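Long-range contacts in ribosome-inactivating protein 3 (Zea mays, PDB 2PQG), which belongs to the plant ribosome-inactivating protein family and folds as a single chain in which a mixed beta sheet meets a largely helical body: residues A[4-9]-A[16-21]; A[50-55]-A[65-70]; A[121-126]-A[207-212]. One frame throughout, in Å; residues are numbered along the deposited sequence.

Interaction 1 (A[4-9]-A[16-21]); sequences EIFPVE and SAFIAS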
ATOM      1  N   GLU A   4     -11.835  -3.968   8.425  1.00 32.59           N
ATOM      2  CA  GLU A   4     -10.851  -4.226   9.468  1.00 31.75           C
ATOM      3  C   GLU A   4     -10.627  -2.868  10.154  1.00 28.84           C
ATOM      4  O   GLU A   4     -10.817  -1.800   9.542  1.00 25.75           O
ATOM      5  CB  GLU A   4      -9.509  -4.726   8.925  1.00 34.84           C
ATOM      6  CG  GLU A   4      -9.619  -5.886   7.971  1.00 34.21           C
ATOM      7  CD  GLU A   4     -10.188  -7.135   8.607  1.00 33.76           C
ATOM      8  OE1 GLU A   4      -9.880  -7.395   9.788  1.00 32.06           O
ATOM      9  OE2 GLU A   4     -10.922  -7.872   7.915  1.00 37.72           O
ATOM     10  N   ILE A   5     -10.250  -2.903  11.431  1.00 25.01           N
ATOM     11  CA  ILE A   5     -10.004  -1.686  12.202  1.00 21.07           C
ATOM     12  C   ILE A   5      -8.675  -1.764  12.937  1.00 21.75           C
ATOM     13  O   ILE A   5      -8.409  -2.740  13.642  1.00 24.73           O
ATOM     14  CB  ILE A   5     -11.119  -1.431  13.236  1.00 19.11           C
ATOM     15  CG1 ILE A   5     -12.455  -1.205  12.519  1.00 18.54           C
ATOM     16  CG2 ILE A   5     -10.767  -0.218  14.089  1.00 22.26           C
ATOM     17  CD1 ILE A   5     -13.638  -1.098  13.461  1.00 12.37           C
ATOM     18  N   PHE A   6      -7.836  -0.748  12.758  1.00 20.27           N
ATOM     19  CA  PHE A   6      -6.556  -0.703  13.437  1.00 21.21           C
ATOM     20  C   PHE A   6      -6.402   0.602  14.247  1.00 19.85           C
ATOM     21  O   PHE A   6      -6.414   1.693  13.685  1.00 19.88           O
ATOM     22  CB  PHE A   6      -5.384  -0.809  12.446  1.00 25.54           C
ATOM     23  CG  PHE A   6      -4.055  -0.923  13.119  1.00 28.84           C
ATOM     24  CD1 PHE A   6      -2.987  -0.153  12.705  1.00 34.31           C
ATOM     25  CD2 PHE A   6      -3.888  -1.774  14.209  1.00 33.11           C
ATOM     26  CE1 PHE A   6      -1.761  -0.215  13.374  1.00 40.83           C
ATOM     27  CE2 PHE A   6      -2.669  -1.845  14.884  1.00 38.11           C
ATOM     28  CZ  PHE A   6      -1.603  -1.063  14.465  1.00 38.04           C
ATOM     29  N   PRO A   7      -6.294   0.494  15.586  1.00 18.56           N
ATOM     30  CA  PRO A   7      -6.144   1.635  16.500  1.00 21.23           C
ATOM     31  C   PRO A   7      -4.684   2.059  16.467  1.00 22.67           C
ATOM     32  O   PRO A   7      -3.904   1.741  17.373  1.00 26.59           O
ATOM     33  CB  PRO A   7      -6.574   1.060  17.841  1.00 18.42           C
ATOM     34  CG  PRO A   7      -6.160  -0.395  17.726  1.00 16.54           C
ATOM     35  CD  PRO A   7      -6.445  -0.783  16.313  1.00 14.68           C
ATOM     36  N   VAL A   8      -4.310   2.784  15.418  1.00 21.47           N
ATOM     37  CA  VAL A   8      -2.920   3.184  15.222  1.00 22.73           C
ATOM     38  C   VAL A   8      -2.214   3.413  16.556  1.00 22.75           C
ATOM     39  O   VAL A   8      -1.274   2.698  16.903  1.00 27.84           O
ATOM     40  CB  VAL A   8      -2.815   4.462  14.370  1.00 20.70           C
ATOM     41  CG1 VAL A   8      -1.371   4.712  13.965  1.00 16.21           C
ATOM     42  CG2 VAL A   8      -3.710   4.356  13.144  1.00 19.67           C
ATOM     43  N   GLU A   9      -2.671   4.417  17.297  1.00 23.23           N
ATOM     44  CA  GLU A   9      -1.934   4.933  18.424  1.00 24.77           C
ATOM     45  C   GLU A   9      -1.839   4.002  19.608  1.00 25.40           C
ATOM     46  O   GLU A   9      -1.035   4.226  20.516  1.00 26.56           O
ATOM     47  CB  GLU A   9      -2.526   6.280  18.852  1.00 21.58           C
ATOM     48  CG  GLU A   9      -2.245   7.430  17.902  1.00 23.59           C
ATOM     49  CD  GLU A   9      -2.451   8.787  18.560  1.00 26.82           C
ATOM     50  OE1 GLU A   9      -1.575   9.211  19.343  1.00 24.50           O
ATOM     51  OE2 GLU A   9      -3.492   9.424  18.302  1.00 25.18           O
ATOM     52  N   SER A  16       1.962  -6.546  13.921  1.00 23.46           N
ATOM     53  CA  SER A  16       1.950  -7.956  13.512  1.00 26.50           C
ATOM     54  C   SER A  16       0.592  -8.606  13.749  1.00 26.39           C
ATOM     55  O   SER A  16       0.182  -9.497  13.007  1.00 26.41           O
ATOM     56  CB  SER A  16       3.011  -8.740  14.281  1.00 24.99           C
ATOM     57  OG  SER A  16       2.795  -8.618  15.676  1.00 34.97           O
ATOM     58  N   ALA A  17      -0.090  -8.153  14.797  1.00 26.59           N
ATOM     59  CA  ALA A  17      -1.400  -8.671  15.153  1.00 27.21           C
ATOM     60  C   ALA A  17      -2.426  -8.269  14.103  1.00 30.17           C
ATOM     61  O   ALA A  17      -3.258  -9.073  13.673  1.00 34.25           O
ATOM     62  CB  ALA A  17      -1.810  -8.129  16.502  1.00 29.56           C
ATOM     63  N   PHE A  18      -2.368  -7.011  13.697  1.00 29.10           N
ATOM     64  CA  PHE A  18      -3.289  -6.508  12.699  1.00 25.92           C
ATOM     65  C   PHE A  18      -3.077  -7.227  11.371  1.00 24.49           C
ATOM     66  O   PHE A  18      -4.028  -7.564  10.674  1.00 27.49           O
ATOM     67  CB  PHE A  18      -3.079  -5.014  12.513  1.00 26.11           C
ATOM     68  CG  PHE A  18      -4.019  -4.404  11.537  1.00 25.88           C
ATOM     69  CD1 PHE A  18      -5.394  -4.448  11.763  1.00 29.07           C
ATOM     70  CD2 PHE A  18      -3.541  -3.812  10.379  1.00 22.57           C
ATOM     71  CE1 PHE A  18      -6.285  -3.903  10.840  1.00 32.39           C
ATOM     72  CE2 PHE A  18      -4.414  -3.265   9.449  1.00 26.85           C
ATOM     73  CZ  PHE A  18      -5.794  -3.310   9.677  1.00 30.51           C
ATOM     74  N   ILE A  19      -1.823  -7.449  11.018  1.00 21.02           N
ATOM     75  CA  ILE A  19      -1.505  -8.133   9.780  1.00 21.31           C
ATOM     76  C   ILE A  19      -2.064  -9.555   9.838  1.00 21.44           C
ATOM     77  O   ILE A  19      -2.826  -9.982   8.966  1.00 20.41           O
ATOM     78  CB  ILE A  19       0.035  -8.169   9.566  1.00 20.50           C
ATOM     79  CG1 ILE A  19       0.551  -6.739   9.399  1.00 16.84           C
ATOM     80  CG2 ILE A  19       0.401  -9.039   8.356  1.00 19.15           C
ATOM     81  CD1 ILE A  19      -0.133  -5.987   8.282  1.00 21.09           C
ATOM     82  N   ALA A  20      -1.687 -10.274  10.889  1.00 20.99           N
ATOM     83  CA  ALA A  20      -2.123 -11.646  11.083  1.00 22.66           C
ATOM     84  C   ALA A  20      -3.636 -11.755  11.069  1.00 25.52           C
ATOM     85  O   ALA A  20      -4.187 -12.732  10.562  1.00 30.58           O
ATOM     86  CB  ALA A  20      -1.580 -12.180  12.391  1.00 18.97           C
ATOM     87  N   SER A  21      -4.306 -10.755  11.630  1.00 25.18           N
ATOM     88  CA  SER A  21      -5.764 -10.746  11.681  1.00 23.77           C
ATOM     89  C   SER A  21      -6.377 -10.459  10.307  1.00 21.22           C
ATOM     90  O   SER A  21      -7.308 -11.135   9.877  1.00 20.09           O
ATOM     91  CB  SER A  21      -6.232  -9.710  12.713  1.00 27.39           C
ATOM     92  OG  SER A  21      -7.634  -9.513  12.655  1.00 39.53           O
TER
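An aromatic stack of Phe-6 on Phe-18 packs the edge strand 2-7 of the mixed sheet against helix 15-27, in a contact that is largely buried. The short segments run almost exactly antiparallel, at 178° with axes 9.6 Å apart. The rings form an offset stack, with centroids 4.8 Å apart and planes inclined by 23°. The slippage places the root of one side chain, and not its ring, over the middle of the other: Phe-6 CB lies 3.6 Å from the centroid of the Phe-18 ring, close to its normal, and makes a CH-pi contact there. The Phe-6 ring runs across the root of Phe-18, its CD2 3.7 Å from Phe-18 CB. Strand 2-7, helix 15-27 and strand 51-57 follow one another in the chain, and the two strands are parallel neighbours, so the pair ties strand to helix within a beta-alpha-beta crossover. Phe-18 reaches the strand because CG stands opposite the backbone N (chi1 -178°), extending the ring from the helix. Its CE1 also meets the strand backbone, 3.7 Å from Ile-5 O, and Glu-4 CB, at 3.8 Å. Beyond the ring, Glu-4 OE1 is 4.2 Å from Ser-21 OG, too long for a hydrogen bond. The other carboxylate oxygen, OE2, lies close to Asp-25 OD1, a like-charged neighbour that may favour protonation of one of the two acids. Tyr-13 sets its ring edge-to-face with Phe-6, while Met-128 and Arg-125 of helix 125-135 also pack on Phe-6.

Interaction 2 (A[50-55]-A[65-70]); sequences LWLYTE and LAIRMD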
ATOM      1  N   LEU A  50     -14.583  -7.874  -4.776  1.00 35.40           N
ATOM      2  CA  LEU A  50     -14.623  -7.975  -3.329  1.00 34.97           C
ATOM      3  C   LEU A  50     -13.685  -6.877  -2.812  1.00 31.82           C
ATOM      4  O   LEU A  50     -12.574  -6.675  -3.317  1.00 31.70           O
ATOM      5  CB  LEU A  50     -14.193  -9.340  -2.766  1.00 36.62           C
ATOM      6  CG  LEU A  50     -15.198 -10.454  -3.025  1.00 40.58           C
ATOM      7  CD1 LEU A  50     -14.429 -11.744  -3.279  1.00 42.04           C
ATOM      8  CD2 LEU A  50     -16.159 -10.594  -1.856  1.00 41.85           C
ATOM      9  N   TRP A  51     -14.152  -6.146  -1.810  1.00 28.74           N
ATOM     10  CA  TRP A  51     -13.385  -5.050  -1.230  1.00 24.81           C
ATOM     11  C   TRP A  51     -12.990  -5.235   0.221  1.00 22.95           C
ATOM     12  O   TRP A  51     -13.804  -5.686   1.041  1.00 23.93           O
ATOM     13  CB  TRP A  51     -14.169  -3.749  -1.336  1.00 21.39           C
ATOM     14  CG  TRP A  51     -14.340  -3.219  -2.733  1.00 22.33           C
ATOM     15  CD1 TRP A  51     -15.302  -3.556  -3.631  1.00 22.34           C
ATOM     16  CD2 TRP A  51     -13.490  -2.270  -3.392  1.00 23.49           C
ATOM     17  NE1 TRP A  51     -15.108  -2.876  -4.813  1.00 22.08           N
ATOM     18  CE2 TRP A  51     -14.000  -2.082  -4.692  1.00 20.65           C
ATOM     19  CE3 TRP A  51     -12.342  -1.565  -3.006  1.00 24.92           C
ATOM     20  CZ2 TRP A  51     -13.403  -1.221  -5.612  1.00 18.46           C
ATOM     21  CZ3 TRP A  51     -11.749  -0.708  -3.926  1.00 24.00           C
ATOM     22  CH2 TRP A  51     -12.283  -0.547  -5.214  1.00 18.62           C
ATOM     23  N   LEU A  52     -11.728  -4.932   0.526  1.00 21.94           N
ATOM     24  CA  LEU A  52     -11.258  -4.964   1.906  1.00 20.57           C
ATOM     25  C   LEU A  52     -11.210  -3.488   2.348  1.00 19.87           C
ATOM     26  O   LEU A  52     -10.589  -2.637   1.699  1.00 18.31           O
ATOM     27  CB  LEU A  52      -9.854  -5.565   2.053  1.00 19.18           C
ATOM     28  CG  LEU A  52      -9.092  -5.154   3.324  1.00 22.19           C
ATOM     29  CD1 LEU A  52      -9.885  -5.516   4.569  1.00 22.66           C
ATOM     30  CD2 LEU A  52      -7.734  -5.841   3.331  1.00 20.48           C
ATOM     31  N   TYR A  53     -11.905  -3.180   3.437  1.00 22.72           N
ATOM     32  CA  TYR A  53     -11.941  -1.829   3.995  1.00 26.67           C
ATOM     33  C   TYR A  53     -11.209  -1.807   5.326  1.00 28.38           C
ATOM     34  O   TYR A  53     -11.620  -2.470   6.280  1.00 28.37           O
ATOM     35  CB  TYR A  53     -13.370  -1.374   4.259  1.00 31.23           C
ATOM     36  CG  TYR A  53     -14.058  -0.778   3.068  1.00 37.30           C
ATOM     37  CD1 TYR A  53     -14.077  -1.444   1.849  1.00 39.60           C
ATOM     38  CD2 TYR A  53     -14.713   0.450   3.165  1.00 40.70           C
ATOM     39  CE1 TYR A  53     -14.736  -0.905   0.745  1.00 42.65           C
ATOM     40  CE2 TYR A  53     -15.376   1.001   2.066  1.00 44.13           C
ATOM     41  CZ  TYR A  53     -15.382   0.316   0.860  1.00 42.15           C
ATOM     42  OH  TYR A  53     -16.027   0.848  -0.233  1.00 40.03           O
ATOM     43  N   THR A  54     -10.119  -1.054   5.394  1.00 26.81           N
ATOM     44  CA  THR A  54      -9.387  -0.964   6.638  1.00 24.03           C
ATOM     45  C   THR A  54      -9.511   0.443   7.183  1.00 21.97           C
ATOM     46  O   THR A  54      -9.163   1.418   6.523  1.00 17.55           O
ATOM     47  CB  THR A  54      -7.895  -1.365   6.462  1.00 24.15           C
ATOM     48  OG1 THR A  54      -7.255  -0.501   5.515  1.00 28.22           O
ATOM     49  CG2 THR A  54      -7.800  -2.791   5.962  1.00 22.13           C
ATOM     50  N   GLU A  55     -10.053   0.533   8.390  1.00 25.19           N
ATOM     51  CA  GLU A  55     -10.222   1.818   9.046  1.00 26.37           C
ATOM     52  C   GLU A  55      -9.072   2.065  10.009  1.00 23.86           C
ATOM     53  O   GLU A  55      -8.929   1.352  11.003  1.00 24.38           O
ATOM     54  CB  GLU A  55     -11.536   1.875   9.827  1.00 30.59           C
ATOM     55  CG  GLU A  55     -11.934   3.295  10.203  1.00 43.03           C
ATOM     56  CD  GLU A  55     -12.937   3.356  11.338  1.00 50.58           C
ATOM     57  OE1 GLU A  55     -13.913   2.581  11.304  1.00 57.50           O
ATOM     58  OE2 GLU A  55     -12.752   4.184  12.260  1.00 50.71           O
ATOM     59  N   LEU A  65      -9.569   2.959   4.274  1.00 19.31           N
ATOM     60  CA  LEU A  65      -8.859   2.665   3.028  1.00 20.66           C
ATOM     61  C   LEU A  65      -9.651   1.669   2.178  1.00 19.67           C
ATOM     62  O   LEU A  65     -10.079   0.629   2.673  1.00 20.35           O
ATOM     63  CB  LEU A  65      -7.472   2.079   3.329  1.00 17.76           C
ATOM     64  CG  LEU A  65      -6.478   2.862   4.195  1.00 13.80           C
ATOM     65  CD1 LEU A  65      -5.206   2.027   4.360  1.00 12.52           C
ATOM     66  CD2 LEU A  65      -6.162   4.209   3.566  1.00  3.46           C
ATOM     67  N   ALA A  66      -9.855   1.990   0.905  1.00 19.59           N
ATOM     68  CA  ALA A  66     -10.586   1.099   0.003  1.00 20.42           C
ATOM     69  C   ALA A  66      -9.588   0.236  -0.766  1.00 21.33           C
ATOM     70  O   ALA A  66      -8.920   0.716  -1.687  1.00 24.66           O
ATOM     71  CB  ALA A  66     -11.429   1.914  -0.977  1.00 19.69           C
ATOM     72  N   ILE A  67      -9.499  -1.039  -0.401  1.00 17.38           N
ATOM     73  CA  ILE A  67      -8.553  -1.945  -1.039  1.00 18.33           C
ATOM     74  C   ILE A  67      -9.180  -3.082  -1.844  1.00 20.22           C
ATOM     75  O   ILE A  67     -10.056  -3.787  -1.358  1.00 22.44           O
ATOM     76  CB  ILE A  67      -7.615  -2.565   0.018  1.00 14.44           C
ATOM     77  CG1 ILE A  67      -6.809  -1.461   0.703  1.00 15.54           C
ATOM     78  CG2 ILE A  67      -6.694  -3.580  -0.623  1.00 10.60           C
ATOM     79  CD1 ILE A  67      -6.117  -1.911   1.978  1.00 12.38           C
ATOM     80  N   ARG A  68      -8.716  -3.261  -3.078  1.00 21.47           N
ATOM     81  CA  ARG A  68      -9.217  -4.338  -3.930  1.00 25.22           C
ATOM     82  C   ARG A  68      -8.736  -5.651  -3.339  1.00 27.59           C
ATOM     83  O   ARG A  68      -7.576  -5.773  -2.958  1.00 29.62           O
ATOM     84  CB  ARG A  68      -8.649  -4.241  -5.348  1.00 23.43           C
ATOM     85  CG  ARG A  68      -8.964  -2.976  -6.099  1.00 19.24           C
ATOM     86  CD  ARG A  68      -8.235  -2.969  -7.437  1.00 23.04           C
ATOM     87  NE  ARG A  68      -8.586  -4.113  -8.279  1.00 25.34           N
ATOM     88  CZ  ARG A  68      -9.062  -4.010  -9.516  1.00 24.83           C
ATOM     89  NH1 ARG A  68      -9.245  -2.810 -10.057  1.00 22.93           N
ATOM     90  NH2 ARG A  68      -9.355  -5.104 -10.211  1.00 25.07           N
ATOM     91  N   MET A  69      -9.616  -6.636  -3.267  1.00 31.77           N
ATOM     92  CA  MET A  69      -9.232  -7.936  -2.736  1.00 36.03           C
ATOM     93  C   MET A  69      -8.396  -8.717  -3.742  1.00 36.83           C
ATOM     94  O   MET A  69      -7.498  -9.462  -3.354  1.00 39.31           O
ATOM     95  CB  MET A  69     -10.473  -8.744  -2.374  1.00 37.60           C
ATOM     96  CG  MET A  69     -10.856  -8.628  -0.929  1.00 44.02           C
ATOM     97  SD  MET A  69      -9.750  -9.656   0.040  1.00 51.10           S
ATOM     98  CE  MET A  69     -10.720 -11.129   0.086  1.00 50.78           C
ATOM     99  N   ASP A  70      -8.673  -8.535  -5.032  1.00 37.06           N
ATOM    100  CA  ASP A  70      -7.938  -9.273  -6.047  1.00 37.72           C
ATOM    101  C   ASP A  70      -6.427  -9.005  -6.120  1.00 36.81           C
ATOM    102  O   ASP A  70      -5.647  -9.944  -6.270  1.00 39.19           O
ATOM    103  CB  ASP A  70      -8.593  -9.111  -7.437  1.00 38.81           C
ATOM    104  CG  ASP A  70      -8.892  -7.669  -7.801  1.00 36.51           C
ATOM    105  OD1 ASP A  70      -8.243  -6.760  -7.247  1.00 32.09           O
ATOM    106  OD2 ASP A  70      -9.774  -7.453  -8.663  1.00 38.54           O
TER
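Leu-52 and Ile-67 face each other across the middle of an antiparallel hairpin, strands 51-57 and 62-68, on the face that also carries Thr-54 and Leu-65; Leu-52 CB is 4.3 Å from Ile-67 CB. Beside them Leu-65 lies obliquely across Thr-54, whose OG1 is 3.4 Å from Leu-65 CB. With chi1 at 60°, that hydroxyl is wedged between its own backbone N and carbonyl carbon, turned toward Leu-65 and the CD1 of Ile-67; it is buried and has no hydrogen-bonding partner in the model. Toward the open end of the hairpin, away from its turn, the apolar patch continues through Leu-50 and Met-69, which meet CB to CB at 3.8 Å. Trp-51, Tyr-53, Ala-66 and Arg-68 occupy the other face. There the indole turns its edge to the neighbouring strand, toward the Ala-66 carbonyl and Ile-67 N, and its CZ3 is 4.0 Å from Ala-66 CB.

Leu-52 with Ile-67 and Thr-54 with Leu-65 are the hydrogen-bonded pairs. Leu-52 N donates to Ile-67 O at 2.8 Å, and Ile-67 N returns a bond of 2.9 Å to Leu-52 O. A further bond, from Met-69 N to Leu-50 O, carries the ladder past the end of strand 62-68. Outermost lies the Arg-68 guanidinium, which grips Asp-70 of its own segment side-on: NE meets OD1 at 2.9 Å and NH2 meets OD2 at 2.8 Å. NH2 also bonds to Lys-45 O. The NE bond to OD1 is nearly straight (178°) and in the guanidinium plane; with the NH2 bond as a second point of attachment, the head is probably held against rotation and both charges largely offset, leaving backbone bonds and apolar contact to join the strands themselves.

Interaction 3 (A[121-126]-A[207-212]); sequences VTMGRA and VTLTVT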
ATOM      1  N   VAL A 121      10.906   5.292   1.875  1.00 19.44           N
ATOM      2  CA  VAL A 121       9.647   5.473   2.588  1.00 16.14           C
ATOM      3  C   VAL A 121       9.778   5.072   4.058  1.00 17.32           C
ATOM      4  O   VAL A 121       9.801   3.879   4.389  1.00 15.36           O
ATOM      5  CB  VAL A 121       8.525   4.649   1.920  1.00 16.40           C
ATOM      6  CG1 VAL A 121       7.198   4.882   2.636  1.00 13.04           C
ATOM      7  CG2 VAL A 121       8.415   5.032   0.450  1.00 12.32           C
ATOM      8  N   THR A 122       9.866   6.075   4.933  1.00 15.77           N
ATOM      9  CA  THR A 122      10.002   5.834   6.361  1.00 16.18           C
ATOM     10  C   THR A 122       8.669   5.407   6.962  1.00 16.56           C
ATOM     11  O   THR A 122       7.669   6.114   6.822  1.00 13.96           O
ATOM     12  CB  THR A 122      10.508   7.087   7.088  1.00 16.78           C
ATOM     13  OG1 THR A 122      11.677   7.581   6.421  1.00 17.32           O
ATOM     14  CG2 THR A 122      10.886   6.743   8.536  1.00 18.43           C
ATOM     15  N   MET A 123       8.668   4.247   7.623  1.00 18.39           N
ATOM     16  CA  MET A 123       7.463   3.707   8.238  1.00 17.81           C
ATOM     17  C   MET A 123       7.576   3.611   9.748  1.00 18.08           C
ATOM     18  O   MET A 123       8.636   3.886  10.318  1.00 20.64           O
ATOM     19  CB  MET A 123       7.131   2.340   7.611  1.00 17.75           C
ATOM     20  CG  MET A 123       7.018   2.390   6.092  1.00 18.62           C
ATOM     21  SD  MET A 123       6.972   0.742   5.361  1.00 20.36           S
ATOM     22  CE  MET A 123       8.721   0.350   5.265  1.00 12.75           C
ATOM     23  N   GLY A 124       6.484   3.202  10.383  1.00 17.45           N
ATOM     24  CA  GLY A 124       6.437   3.109  11.828  1.00 18.47           C
ATOM     25  C   GLY A 124       5.048   3.528  12.297  1.00 15.28           C
ATOM     26  O   GLY A 124       4.211   3.984  11.506  1.00 14.04           O
ATOM     27  N   ARG A 125       4.776   3.348  13.584  1.00 15.42           N
ATOM     28  CA  ARG A 125       3.474   3.688  14.145  1.00 15.33           C
ATOM     29  C   ARG A 125       3.304   5.202  14.134  1.00 14.99           C
ATOM     30  O   ARG A 125       2.268   5.713  13.701  1.00  9.92           O
ATOM     31  CB  ARG A 125       3.356   3.144  15.571  1.00 11.50           C
ATOM     32  CG  ARG A 125       2.004   3.362  16.210  1.00  9.35           C
ATOM     33  CD  ARG A 125       2.067   3.057  17.693  1.00 11.16           C
ATOM     34  NE  ARG A 125       2.342   1.648  17.966  1.00 13.58           N
ATOM     35  CZ  ARG A 125       1.472   0.661  17.767  1.00 16.51           C
ATOM     36  NH1 ARG A 125       1.819  -0.587  18.048  1.00 21.08           N
ATOM     37  NH2 ARG A 125       0.256   0.916  17.294  1.00 14.28           N
ATOM     38  N   ALA A 126       4.328   5.917  14.594  1.00 12.45           N
ATOM     39  CA  ALA A 126       4.261   7.376  14.613  1.00 17.42           C
ATOM     40  C   ALA A 126       4.048   7.901  13.192  1.00 17.72           C
ATOM     41  O   ALA A 126       3.303   8.861  12.978  1.00 17.13           O
ATOM     42  CB  ALA A 126       5.539   7.959  15.206  1.00 13.37           C
ATOM     43  N   VAL A 207      11.336   3.051  10.431  1.00 24.88           N
ATOM     44  CA  VAL A 207      11.949   1.870   9.841  1.00 25.66           C
ATOM     45  C   VAL A 207      11.712   1.871   8.339  1.00 25.04           C
ATOM     46  O   VAL A 207      10.707   2.390   7.858  1.00 27.32           O
ATOM     47  CB  VAL A 207      11.345   0.588  10.440  1.00 24.96           C
ATOM     48  CG1 VAL A 207       9.851   0.570  10.203  1.00 26.46           C
ATOM     49  CG2 VAL A 207      11.982  -0.630   9.824  1.00 24.63           C
ATOM     50  N   THR A 208      12.641   1.292   7.597  1.00 23.49           N
ATOM     51  CA  THR A 208      12.515   1.240   6.144  1.00 23.99           C
ATOM     52  C   THR A 208      12.883  -0.129   5.597  1.00 21.32           C
ATOM     53  O   THR A 208      13.499  -0.950   6.288  1.00 21.32           O
ATOM     54  CB  THR A 208      13.465   2.260   5.451  1.00 23.19           C
ATOM     55  OG1 THR A 208      14.833   1.923   5.750  1.00 27.08           O
ATOM     56  CG2 THR A 208      13.192   3.671   5.926  1.00 21.76           C
ATOM     57  N   LEU A 209      12.493  -0.375   4.350  1.00 19.43           N
ATOM     58  CA  LEU A 209      12.861  -1.601   3.657  1.00 16.23           C
ATOM     59  C   LEU A 209      14.104  -1.393   2.802  1.00 17.33           C
ATOM     60  O   LEU A 209      14.291  -0.332   2.205  1.00 14.53           O
ATOM     61  CB  LEU A 209      11.701  -2.094   2.788  1.00 17.06           C
ATOM     62  CG  LEU A 209      10.302  -1.987   3.400  1.00 19.33           C
ATOM     63  CD1 LEU A 209       9.282  -1.597   2.343  1.00 18.99           C
ATOM     64  CD2 LEU A 209       9.910  -3.293   4.074  1.00 18.81           C
ATOM     65  N   THR A 210      14.951  -2.414   2.749  1.00 20.67           N
ATOM     66  CA  THR A 210      16.268  -2.298   2.122  1.00 21.84           C
ATOM     67  C   THR A 210      15.998  -2.072   0.615  1.00 23.73           C
ATOM     68  O   THR A 210      14.853  -2.188   0.135  1.00 25.91           O
ATOM     69  CB  THR A 210      17.102  -3.596   2.255  1.00 21.41           C
ATOM     70  OG1 THR A 210      16.473  -4.663   1.523  1.00 21.98           O
ATOM     71  CG2 THR A 210      17.234  -3.978   3.699  1.00 18.65           C
ATOM     72  N   VAL A 211      17.048  -1.735  -0.130  1.00 23.19           N
ATOM     73  CA  VAL A 211      16.938  -1.509  -1.565  1.00 21.44           C
ATOM     74  C   VAL A 211      16.412  -2.780  -2.214  1.00 23.76           C
ATOM     75  O   VAL A 211      15.489  -2.749  -3.040  1.00 24.92           O
ATOM     76  CB  VAL A 211      18.312  -1.182  -2.175  1.00 18.68           C
ATOM     77  CG1 VAL A 211      18.290  -1.382  -3.695  1.00 14.10           C
ATOM     78  CG2 VAL A 211      18.696   0.240  -1.827  1.00 17.06           C
ATOM     79  N   THR A 212      17.001  -3.900  -1.818  1.00 22.97           N
ATOM     80  CA  THR A 212      16.622  -5.191  -2.368  1.00 24.78           C
ATOM     81  C   THR A 212      15.174  -5.539  -2.081  1.00 22.86           C
ATOM     82  O   THR A 212      14.493  -6.086  -2.951  1.00 22.70           O
ATOM     83  CB  THR A 212      17.535  -6.310  -1.828  1.00 25.91           C
ATOM     84  OG1 THR A 212      18.887  -6.039  -2.215  1.00 25.02           O
ATOM     85  CG2 THR A 212      17.104  -7.666  -2.378  1.00 24.87           C
TER
HETATM   86  O   HOH W   1      10.550   1.703   3.240  1.00 26.09           O
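Val-207 pairs with Met-123 in a single antiparallel beta bridge between two loops, each of which runs on into a helix: 125-135 on one side, 211-217 on the other. Both backbone bonds of this hydrogen-bonded pair measure 2.8 Å, Met-123 N to Val-207 O and Val-207 N to Met-123 O. The first lies in the carbonyl plane, whereas the donor of the second is tilted 34° from it. Val-207 CG1 bends over the same junction, 3.5 Å from Met-123 O. At Thr-208 the methyl CG2 does the touching, against Val-121 O at 3.7 Å and the backbone of Thr-122. Leu-209 then receives the end of Met-123: a bend at the thioether (chi3 -84°) swings CE to 3.4 Å from Leu-209 CG, a tight approach of two side chains crossing at about a right angle. Val-182 of helix 171-189 touches both. On the backbone side, a water donates to Val-121 O at 2.6 Å and accepts from Leu-209 N at 3.1 Å, extending the pairing by one bridged step. Next in line, Thr-210 occupies the N-cap position of helix 211-217, its OG1 accepting a hydrogen bond from Gln-213 N.

Overall arrangement
Interactions 1 and 2 share the sheet: strand 2-7 of the first lies next to strand 51-57 of the second, and backbone bonds from Glu-4 to Tyr-53 and Glu-55 connect them. Both are buried, but interaction 2 is a backbone ladder with a salt bridge within one segment at its margin, whereas interaction 1 relies on stacked aromatic rings without a hydrogen bond across it. Interaction 3, only partly buried, belongs to the helical body and combines one beta bridge, a water and a methionine contact. It lies about 22 Å from interaction 2, centre to centre, on the far side of the molecule's middle, yet Arg-125 of its first segment packs against Phe-6 of interaction 1.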